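Local coordinates for protein kinase (Staphylococcus aureus subsp. aureus Mu50, PDB 3PY9) that forms the extracellular, PASTA-repeat region of the serine/threonine kinase PrkC and probably senses muropeptides outside the cell, at residues T50-G55 with D62-V67; K142-E147 with E162-K167; Y238-D243 with T272-V277. All coordinates share one frame; numbering follows the deposited sequence.

Interaction 1. Residues T50-G55 with D62-V67; sequences TTPNTG and DSVDVV
Val64 is the first residue of strand 63-69 to pack closely on segment 50-55. Its CG1 lies 3.8 Å from Thr50 CB, while its other branch, CG2, turns to the Pro52 ring and stops 4.1 Å from Pro52 CD. CG1 stands anti to the backbone N (chi1 178°), and this splits the two methyls between Thr50 and Pro52. Asp65 follows and pairs with Thr51 through both backbone groups. Thr51 N donates to Asp65 O at 3.0 Å and Asp65 N donates to Thr51 O at 2.8 Å. The first bond is nearly straight (167°); the second is bent (134°). The carboxylate of Asp65 works elsewhere, on Lys33 N of strand 30-37. Val66 then faces Thr50 in a non-hydrogen-bonded antiparallel pair, with Val66 CG1 4.0 Å from Thr50 CG2. Phe24 of helix 17-26 covers Val64 and Val66 on this side. The hydroxyl of Thr50 leaves the methyls and bonds within its own segment, Thr50 OG1 to Pro52 O at 2.7 Å. This bond spans the cis peptide before Pro52, where the chain leaves the hairpin strand. The chemistry is thus divided: polar backbone pairing fixes the register, and apolar groups of Thr50, Val64 and Val66 pack on this PASTA domain's helix side.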
loop_
_atom_site.group_PDB
_atom_site.type_symbol
_atom_site.label_atom_id
_atom_site.label_comp_id
_atom_site.label_asym_id
_atom_site.label_seq_id
_atom_site.Cartn_x
_atom_site.Cartn_y
_atom_site.Cartn_z
ATOM N N THR A 50 -14.524 -49.660 -14.817
ATOM C CA THR A 50 -15.556 -50.443 -15.501
ATOM C C THR A 50 -16.315 -51.344 -14.534
ATOM O O THR A 50 -15.828 -51.652 -13.461
ATOM C CB THR A 50 -15.028 -51.276 -16.711
ATOM O OG1 THR A 50 -14.132 -52.299 -16.263
ATOM C CG2 THR A 50 -14.349 -50.375 -17.777
ATOM N N THR A 51 -17.531 -51.712 -14.922
ATOM C CA THR A 51 -18.296 -52.743 -14.241
ATOM C C THR A 51 -18.826 -53.729 -15.268
ATOM O O THR A 51 -19.612 -53.339 -16.136
ATOM C CB THR A 51 -19.468 -52.170 -13.416
ATOM O OG1 THR A 51 -18.962 -51.157 -12.541
ATOM C CG2 THR A 51 -20.094 -53.267 -12.573
ATOM N N PRO A 52 -18.404 -55.010 -15.170
ATOM C CA PRO A 52 -17.418 -55.568 -14.220
ATOM C C PRO A 52 -16.028 -54.933 -14.361
ATOM O O PRO A 52 -15.716 -54.370 -15.426
ATOM C CB PRO A 52 -17.339 -57.051 -14.631
ATOM C CG PRO A 52 -18.606 -57.315 -15.300
ATOM C CD PRO A 52 -18.961 -56.058 -16.042
ATOM N N ASN A 53 -15.216 -55.026 -13.303
ATOM C CA ASN A 53 -13.796 -54.627 -13.358
ATOM C C ASN A 53 -12.987 -55.514 -14.296
ATOM O O ASN A 53 -13.388 -56.648 -14.577
ATOM C CB ASN A 53 -13.142 -54.696 -11.976
ATOM C CG ASN A 53 -13.842 -53.846 -10.945
ATOM O OD1 ASN A 53 -14.124 -52.661 -11.160
ATOM N ND2 ASN A 53 -14.092 -54.440 -9.790
ATOM N N THR A 54 -11.839 -55.012 -14.750
ATOM C CA THR A 54 -10.922 -55.791 -15.586
ATOM C C THR A 54 -10.741 -57.159 -14.957
ATOM O O THR A 54 -10.642 -57.265 -13.726
ATOM C CB THR A 54 -9.535 -55.159 -15.636
ATOM O OG1 THR A 54 -9.609 -53.876 -16.271
ATOM C CG2 THR A 54 -8.568 -56.074 -16.403
ATOM N N GLY A 55 -10.722 -58.204 -15.782
ATOM C CA GLY A 55 -10.464 -59.549 -15.274
ATOM C C GLY A 55 -11.571 -60.202 -14.464
ATOM O O GLY A 55 -11.461 -61.378 -14.136
ATOM N N ASP A 62 -22.782 -60.268 -22.442
ATOM C CA ASP A 62 -23.015 -59.372 -21.305
ATOM C C ASP A 62 -22.540 -57.977 -21.710
ATOM O O ASP A 62 -21.707 -57.854 -22.608
ATOM C CB ASP A 62 -22.252 -59.852 -20.079
ATOM C CG ASP A 62 -22.836 -61.102 -19.461
ATOM O OD1 ASP A 62 -23.957 -61.530 -19.811
ATOM O OD2 ASP A 62 -22.152 -61.670 -18.593
ATOM N N SER A 63 -23.081 -56.936 -21.078
ATOM C CA SER A 63 -22.593 -55.557 -21.285
ATOM C C SER A 63 -21.511 -55.201 -20.287
ATOM O O SER A 63 -21.355 -55.881 -19.291
ATOM C CB SER A 63 -23.713 -54.523 -21.130
ATOM O OG SER A 63 -24.865 -54.866 -21.871
ATOM N N VAL A 64 -20.792 -54.099 -20.534
ATOM C CA VAL A 64 -19.834 -53.596 -19.565
ATOM C C VAL A 64 -20.022 -52.100 -19.442
ATOM O O VAL A 64 -19.757 -51.348 -20.384
ATOM C CB VAL A 64 -18.334 -53.944 -19.920
ATOM C CG1 VAL A 64 -17.386 -53.330 -18.873
ATOM C CG2 VAL A 64 -18.097 -55.464 -19.990
ATOM N N ASP A 65 -20.477 -51.673 -18.269
ATOM C CA ASP A 65 -20.651 -50.248 -17.975
ATOM C C ASP A 65 -19.313 -49.551 -17.853
ATOM O O ASP A 65 -18.351 -50.143 -17.388
ATOM C CB ASP A 65 -21.451 -50.057 -16.681
ATOM C CG ASP A 65 -22.856 -50.596 -16.785
ATOM O OD1 ASP A 65 -23.342 -50.838 -17.931
ATOM O OD2 ASP A 65 -23.480 -50.759 -15.716
ATOM N N VAL A 66 -19.259 -48.284 -18.257
ATOM C CA VAL A 66 -18.007 -47.514 -18.178
ATOM C C VAL A 66 -18.226 -46.166 -17.522
ATOM O O VAL A 66 -19.270 -45.544 -17.704
ATOM C CB VAL A 66 -17.355 -47.317 -19.572
ATOM C CG1 VAL A 66 -17.023 -48.699 -20.221
ATOM C CG2 VAL A 66 -18.260 -46.494 -20.485
ATOM N N VAL A 67 -17.258 -45.751 -16.711
ATOM C CA VAL A 67 -17.240 -44.409 -16.135
ATOM C C VAL A 67 -16.117 -43.651 -16.824
ATOM O O VAL A 67 -15.020 -44.179 -16.953
ATOM C CB VAL A 67 -16.991 -44.435 -14.620
ATOM C CG1 VAL A 67 -17.130 -43.040 -14.042
ATOM C CG2 VAL A 67 -17.962 -45.419 -13.901
#

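Interaction 2. Residues K142-E147 with E162-K167; sequences KQVYVE and EEKGFK
Phe166 and Val144 form the tight part of this contact. Val144 CG1 sits 3.5 Å from Phe166 CZ, and it approaches the ring obliquely. This methyl is anti to the backbone N (chi1 179°), which carries it over to the aromatic side chain. The leading end of the ring also meets the backbone of the strand. Val144 O lies in the ring plane, 3.6 Å from Phe166 CZ, and Tyr145 O lies near that plane, 3.8 Å from Phe166 CE2. Both oxygens therefore lie beside the C-H edge of the ring. Val146 adds a second methyl, with its CG2 3.8 Å from Phe166 CZ.

The loose side belongs to Lys164. Its chain is bent at chi2 and chi3 and curls around Val144 CG1, so that Lys164 CB, CD, CE and NZ each come no nearer than 4.1 Å to that methyl. These are loose van der Waals touches, and Lys164 itself is exposed. Between the two, Gly165 turns the chain with a positive phi (93°). It is the C-prime residue of a Schellman motif that ends helix 154-162, with Phe166 N reaching back to Leu161 O and Gly165 N bonded to Glu162 O.

Phe166 thus enters the domain core just after the helix stops. Leu161 of that helix, Val193 of strand 191-194 and Ile199 of strand 198-204 each touch both Phe166 and Val146.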
loop_
_atom_site.group_PDB
_atom_site.type_symbol
_atom_site.label_atom_id
_atom_site.label_comp_id
_atom_site.label_asym_id
_atom_site.label_seq_id
_atom_site.Cartn_x
_atom_site.Cartn_y
_atom_site.Cartn_z
ATOM N N LYS A 142 7.773 -3.457 8.045
ATOM C CA LYS A 142 9.010 -3.656 8.760
ATOM C C LYS A 142 9.225 -2.481 9.728
ATOM O O LYS A 142 9.105 -1.308 9.324
ATOM C CB LYS A 142 10.168 -3.782 7.761
ATOM C CG LYS A 142 11.572 -3.717 8.364
ATOM C CD LYS A 142 11.952 -4.993 9.101
ATOM C CE LYS A 142 13.132 -4.734 10.003
ATOM N NZ LYS A 142 13.804 -5.946 10.495
ATOM N N GLN A 143 9.509 -2.809 10.997
ATOM C CA GLN A 143 9.799 -1.807 12.028
ATOM C C GLN A 143 11.294 -1.579 12.035
ATOM O O GLN A 143 12.087 -2.521 12.092
ATOM C CB GLN A 143 9.354 -2.258 13.417
ATOM C CG GLN A 143 7.850 -2.444 13.603
ATOM C CD GLN A 143 7.058 -1.260 13.168
ATOM O OE1 GLN A 143 6.485 -1.245 12.061
ATOM N NE2 GLN A 143 6.994 -0.244 14.030
ATOM N N VAL A 144 11.671 -0.318 11.914
ATOM C CA VAL A 144 13.069 0.085 11.933
ATOM C C VAL A 144 13.254 1.056 13.078
ATOM O O VAL A 144 12.425 1.944 13.274
ATOM C CB VAL A 144 13.469 0.765 10.619
ATOM C CG1 VAL A 144 14.940 1.220 10.668
ATOM C CG2 VAL A 144 13.247 -0.208 9.454
ATOM N N TYR A 145 14.343 0.890 13.816
ATOM C CA TYR A 145 14.625 1.714 14.967
ATOM C C TYR A 145 15.116 3.103 14.545
ATOM O O TYR A 145 16.010 3.235 13.720
ATOM C CB TYR A 145 15.641 1.021 15.869
ATOM C CG TYR A 145 15.785 1.663 17.230
ATOM C CD1 TYR A 145 15.029 1.224 18.305
ATOM C CD2 TYR A 145 16.675 2.750 17.434
ATOM C CE1 TYR A 145 15.157 1.832 19.561
ATOM C CE2 TYR A 145 16.818 3.350 18.684
ATOM C CZ TYR A 145 16.043 2.904 19.735
ATOM O OH TYR A 145 16.171 3.481 20.980
ATOM N N VAL A 146 14.498 4.134 15.110
ATOM C CA VAL A 146 14.897 5.526 14.848
ATOM C C VAL A 146 15.913 5.993 15.882
ATOM O O VAL A 146 15.555 6.284 17.023
ATOM C CB VAL A 146 13.696 6.465 14.919
ATOM C CG1 VAL A 146 14.066 7.857 14.339
ATOM C CG2 VAL A 146 12.504 5.845 14.194
ATOM N N GLU A 147 17.179 6.055 15.477
ATOM C CA GLU A 147 18.235 6.515 16.361
ATOM C C GLU A 147 18.020 7.959 16.841
ATOM O O GLU A 147 17.752 8.873 16.042
ATOM C CB GLU A 147 19.613 6.365 15.724
ATOM C CG GLU A 147 20.715 6.625 16.759
ATOM C CD GLU A 147 22.115 6.502 16.215
ATOM O OE1 GLU A 147 22.285 6.139 15.029
ATOM O OE2 GLU A 147 23.048 6.739 16.998
ATOM N N GLU A 162 18.727 8.337 6.506
ATOM C CA GLU A 162 18.554 8.115 5.073
ATOM C C GLU A 162 18.940 6.680 4.692
ATOM O O GLU A 162 18.241 6.047 3.899
ATOM C CB GLU A 162 19.399 9.079 4.218
ATOM C CG GLU A 162 19.261 10.610 4.416
ATOM C CD GLU A 162 17.968 11.198 3.915
ATOM O OE1 GLU A 162 16.907 10.597 4.185
ATOM O OE2 GLU A 162 18.002 12.276 3.285
ATOM N N GLU A 163 20.055 6.197 5.248
ATOM C CA GLU A 163 20.593 4.864 4.953
ATOM C C GLU A 163 19.782 3.743 5.604
ATOM O O GLU A 163 20.066 2.570 5.374
ATOM C CB GLU A 163 22.056 4.715 5.412
ATOM C CG GLU A 163 23.008 5.845 5.046
ATOM C CD GLU A 163 24.020 5.475 3.971
ATOM O OE1 GLU A 163 23.602 4.973 2.889
ATOM O OE2 GLU A 163 25.238 5.703 4.208
ATOM N N LYS A 164 18.822 4.100 6.454
ATOM C CA LYS A 164 17.895 3.119 7.038
ATOM C C LYS A 164 16.532 3.247 6.367
ATOM O O LYS A 164 15.561 2.601 6.782
ATOM C CB LYS A 164 17.779 3.293 8.558
ATOM C CG LYS A 164 19.068 2.993 9.335
ATOM C CD LYS A 164 18.948 1.776 10.265
ATOM C CE LYS A 164 18.821 0.430 9.527
ATOM N NZ LYS A 164 18.496 -0.737 10.460
ATOM N N GLY A 165 16.458 4.090 5.336
ATOM C CA GLY A 165 15.242 4.213 4.534
ATOM C C GLY A 165 14.252 5.290 4.922
ATOM O O GLY A 165 13.218 5.441 4.268
ATOM N N PHE A 166 14.571 6.053 5.968
ATOM C CA PHE A 166 13.688 7.113 6.452
ATOM C C PHE A 166 13.702 8.312 5.541
ATOM O O PHE A 166 14.717 8.614 4.902
ATOM C CB PHE A 166 14.029 7.544 7.895
ATOM C CG PHE A 166 13.813 6.451 8.929
ATOM C CD1 PHE A 166 12.544 5.950 9.172
ATOM C CD2 PHE A 166 14.884 5.923 9.634
ATOM C CE1 PHE A 166 12.341 4.913 10.086
ATOM C CE2 PHE A 166 14.703 4.903 10.575
ATOM C CZ PHE A 166 13.425 4.405 10.802
ATOM N N LYS A 167 12.555 8.977 5.488
ATOM C CA LYS A 167 12.442 10.322 4.949
ATOM C C LYS A 167 12.746 11.334 6.080
ATOM O O LYS A 167 12.222 11.215 7.184
ATOM C CB LYS A 167 11.046 10.527 4.350
ATOM C CG LYS A 167 10.725 9.553 3.196
ATOM C CD LYS A 167 9.246 9.131 3.180
ATOM C CE LYS A 167 8.956 8.019 2.150
ATOM N NZ LYS A 167 9.440 6.646 2.531
#

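Interaction 3. Residues Y238-D243 with T272-V277; sequences YIKDKD and TASYIV
Tyr238 and Lys240 hold segment 272-277 through four backbone hydrogen bonds. Tyr238 N and O bond to Ile276 O and N, and Lys240 N and O bond to Ser274 O and N, all at 2.8 Å. The bond from Tyr238 N is almost linear (171°). The strands run antiparallel, with 178° between their directions. Two CA-H...O contacts fill in between these pairs, one from Tyr275 CA to Tyr238 O and one from Ile239 CA to Ser274 O.

Lys240 can be followed outward. Its CB meets Ser274 OG at 3.7 Å, the closest touch of this side chain. CG and CD pass the same oxygen, each at 4.1 Å. With CG anti to the carbonyl carbon (chi1 -66°) and the chain extended beyond it, CE and NZ then lead away from the partner strand. The lysine stem thus lies alongside the serine hydroxyl, and its ammonium end takes no part in the pairing.

Tyr238 is on the same face. Its ring presents an edge to Ile276 O, and Tyr238 CD2 lies 4.4 Å from Ile276 CB. The opposite face carries Ile239 and Tyr275, whose side chains meet at Ile239 CG1 and Tyr275 CB, 4.2 Å apart. Both are buried, and both touch Ile263 of strand 259-265. Near the end of the pairing, Asp241 CB packs 3.6 Å from Ala273 CB. The Asp241 carboxylate turns away and accepts a bond from Arg266 N.

One face is thus partly open and mixed in character, while the other is an apolar core. Such a pairing of central antiparallel strands, packed against strands 217-223 and 259-265, is consistent with the beta-sandwich of the E-set clan, to which this C-terminal PASTA-like domain belongs.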
loop_
_atom_site.group_PDB
_atom_site.type_symbol
_atom_site.label_atom_id
_atom_site.label_comp_id
_atom_site.label_asym_id
_atom_site.label_seq_id
_atom_site.Cartn_x
_atom_site.Cartn_y
_atom_site.Cartn_z
ATOM N N TYR A 238 2.018 38.015 4.766
ATOM C CA TYR A 238 3.045 36.979 4.630
ATOM C C TYR A 238 4.305 37.662 4.154
ATOM O O TYR A 238 4.261 38.459 3.221
ATOM C CB TYR A 238 2.630 35.885 3.637
ATOM C CG TYR A 238 1.272 35.276 3.895
ATOM C CD1 TYR A 238 1.142 34.046 4.541
ATOM C CD2 TYR A 238 0.104 35.935 3.491
ATOM C CE1 TYR A 238 -0.128 33.484 4.774
ATOM C CE2 TYR A 238 -1.156 35.393 3.721
ATOM C CZ TYR A 238 -1.272 34.167 4.360
ATOM O OH TYR A 238 -2.538 33.639 4.569
ATOM N N ILE A 239 5.415 37.356 4.817
ATOM C CA ILE A 239 6.705 37.995 4.543
ATOM C C ILE A 239 7.735 36.953 4.116
ATOM O O ILE A 239 7.782 35.866 4.683
ATOM C CB ILE A 239 7.203 38.814 5.788
ATOM C CG1 ILE A 239 6.605 40.209 5.784
ATOM C CG2 ILE A 239 8.696 38.985 5.811
ATOM C CD1 ILE A 239 5.256 40.292 6.440
ATOM N N LYS A 240 8.527 37.282 3.096
ATOM C CA LYS A 240 9.758 36.540 2.773
ATOM C C LYS A 240 10.931 37.492 2.956
ATOM O O LYS A 240 11.044 38.454 2.209
ATOM C CB LYS A 240 9.743 36.020 1.334
ATOM C CG LYS A 240 8.691 34.964 1.056
ATOM C CD LYS A 240 8.813 34.377 -0.356
ATOM C CE LYS A 240 7.697 33.362 -0.606
ATOM N NZ LYS A 240 7.446 33.095 -2.053
ATOM N N ASP A 241 11.774 37.249 3.963
ATOM C CA ASP A 241 12.963 38.088 4.229
ATOM C C ASP A 241 14.095 37.265 4.864
ATOM O O ASP A 241 14.146 36.046 4.672
ATOM C CB ASP A 241 12.604 39.309 5.098
ATOM C CG ASP A 241 12.144 38.926 6.505
ATOM O OD1 ASP A 241 11.728 37.768 6.702
ATOM O OD2 ASP A 241 12.195 39.796 7.406
ATOM N N LYS A 242 14.984 37.912 5.625
ATOM C CA LYS A 242 16.149 37.207 6.206
ATOM C C LYS A 242 15.783 35.920 6.967
ATOM O O LYS A 242 16.404 34.877 6.763
ATOM C CB LYS A 242 17.021 38.144 7.066
ATOM C CG LYS A 242 16.699 38.209 8.579
ATOM C CD LYS A 242 15.468 39.078 8.902
ATOM C CE LYS A 242 15.011 38.968 10.364
ATOM N NZ LYS A 242 16.027 39.468 11.330
ATOM N N ASP A 243 14.751 36.002 7.805
ATOM C CA ASP A 243 14.406 34.932 8.735
ATOM C C ASP A 243 13.000 34.375 8.535
ATOM O O ASP A 243 12.448 33.700 9.410
ATOM C CB ASP A 243 14.596 35.416 10.177
ATOM C CG ASP A 243 16.036 35.303 10.637
ATOM O OD1 ASP A 243 16.672 34.272 10.334
ATOM O OD2 ASP A 243 16.541 36.236 11.298
ATOM N N THR A 272 16.586 39.838 -2.077
ATOM C CA THR A 272 15.325 40.566 -2.039
ATOM C C THR A 272 14.435 39.977 -0.959
ATOM O O THR A 272 14.476 38.770 -0.689
ATOM C CB THR A 272 14.541 40.529 -3.405
ATOM O OG1 THR A 272 14.547 39.204 -3.955
ATOM C CG2 THR A 272 15.143 41.484 -4.419
ATOM N N ALA A 273 13.651 40.846 -0.333
ATOM C CA ALA A 273 12.550 40.417 0.521
ATOM C C ALA A 273 11.243 40.833 -0.148
ATOM O O ALA A 273 11.246 41.664 -1.052
ATOM C CB ALA A 273 12.668 41.032 1.896
ATOM N N SER A 274 10.136 40.241 0.285
ATOM C CA SER A 274 8.829 40.567 -0.257
ATOM C C SER A 274 7.713 40.395 0.791
ATOM O O SER A 274 7.873 39.658 1.787
ATOM C CB SER A 274 8.546 39.726 -1.514
ATOM O OG SER A 274 8.554 38.327 -1.258
ATOM N N TYR A 275 6.599 41.098 0.574
ATOM C CA TYR A 275 5.386 40.872 1.354
ATOM C C TYR A 275 4.167 40.645 0.477
ATOM O O TYR A 275 4.063 41.210 -0.624
ATOM C CB TYR A 275 5.123 42.014 2.329
ATOM C CG TYR A 275 4.762 43.339 1.699
ATOM C CD1 TYR A 275 5.702 44.358 1.622
ATOM C CD2 TYR A 275 3.467 43.589 1.203
ATOM C CE1 TYR A 275 5.383 45.591 1.060
ATOM C CE2 TYR A 275 3.140 44.802 0.630
ATOM C CZ TYR A 275 4.106 45.807 0.569
ATOM O OH TYR A 275 3.812 47.033 0.013
ATOM N N ILE A 276 3.273 39.793 0.958
ATOM C CA ILE A 276 1.935 39.672 0.407
ATOM C C ILE A 276 0.971 40.019 1.515
ATOM O O ILE A 276 1.141 39.569 2.641
ATOM C CB ILE A 276 1.579 38.227 -0.018
ATOM C CG1 ILE A 276 2.729 37.548 -0.775
ATOM C CG2 ILE A 276 0.269 38.208 -0.775
ATOM C CD1 ILE A 276 2.758 37.825 -2.234
ATOM N N VAL A 277 -0.051 40.800 1.178
ATOM C CA VAL A 277 -1.147 41.109 2.084
ATOM C C VAL A 277 -2.434 40.590 1.453
ATOM O O VAL A 277 -2.847 41.081 0.401
ATOM C CB VAL A 277 -1.317 42.628 2.288
ATOM C CG1 VAL A 277 -2.501 42.906 3.199
ATOM C CG2 VAL A 277 -0.042 43.282 2.841
#

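From the N terminus, the three contacts follow one another in series; none nests in or crosses another. Interaction 1 closes a short loop of six residues and forms the hairpin of strands 47-51 and 63-69 in the first PASTA domain. Interaction 2 closes a loop that contains helix 154-162, tying the opening strand of the third PASTA domain to the helix end. Interaction 3 closes the longest loop, 28 residues rich in strand, within the C-terminal domain. None touches another. Interactions 1 and 3 lie on opposite sides of the chain centre, with centres about 98 Å apart, and each contact joins parts of one module of an elongated chain.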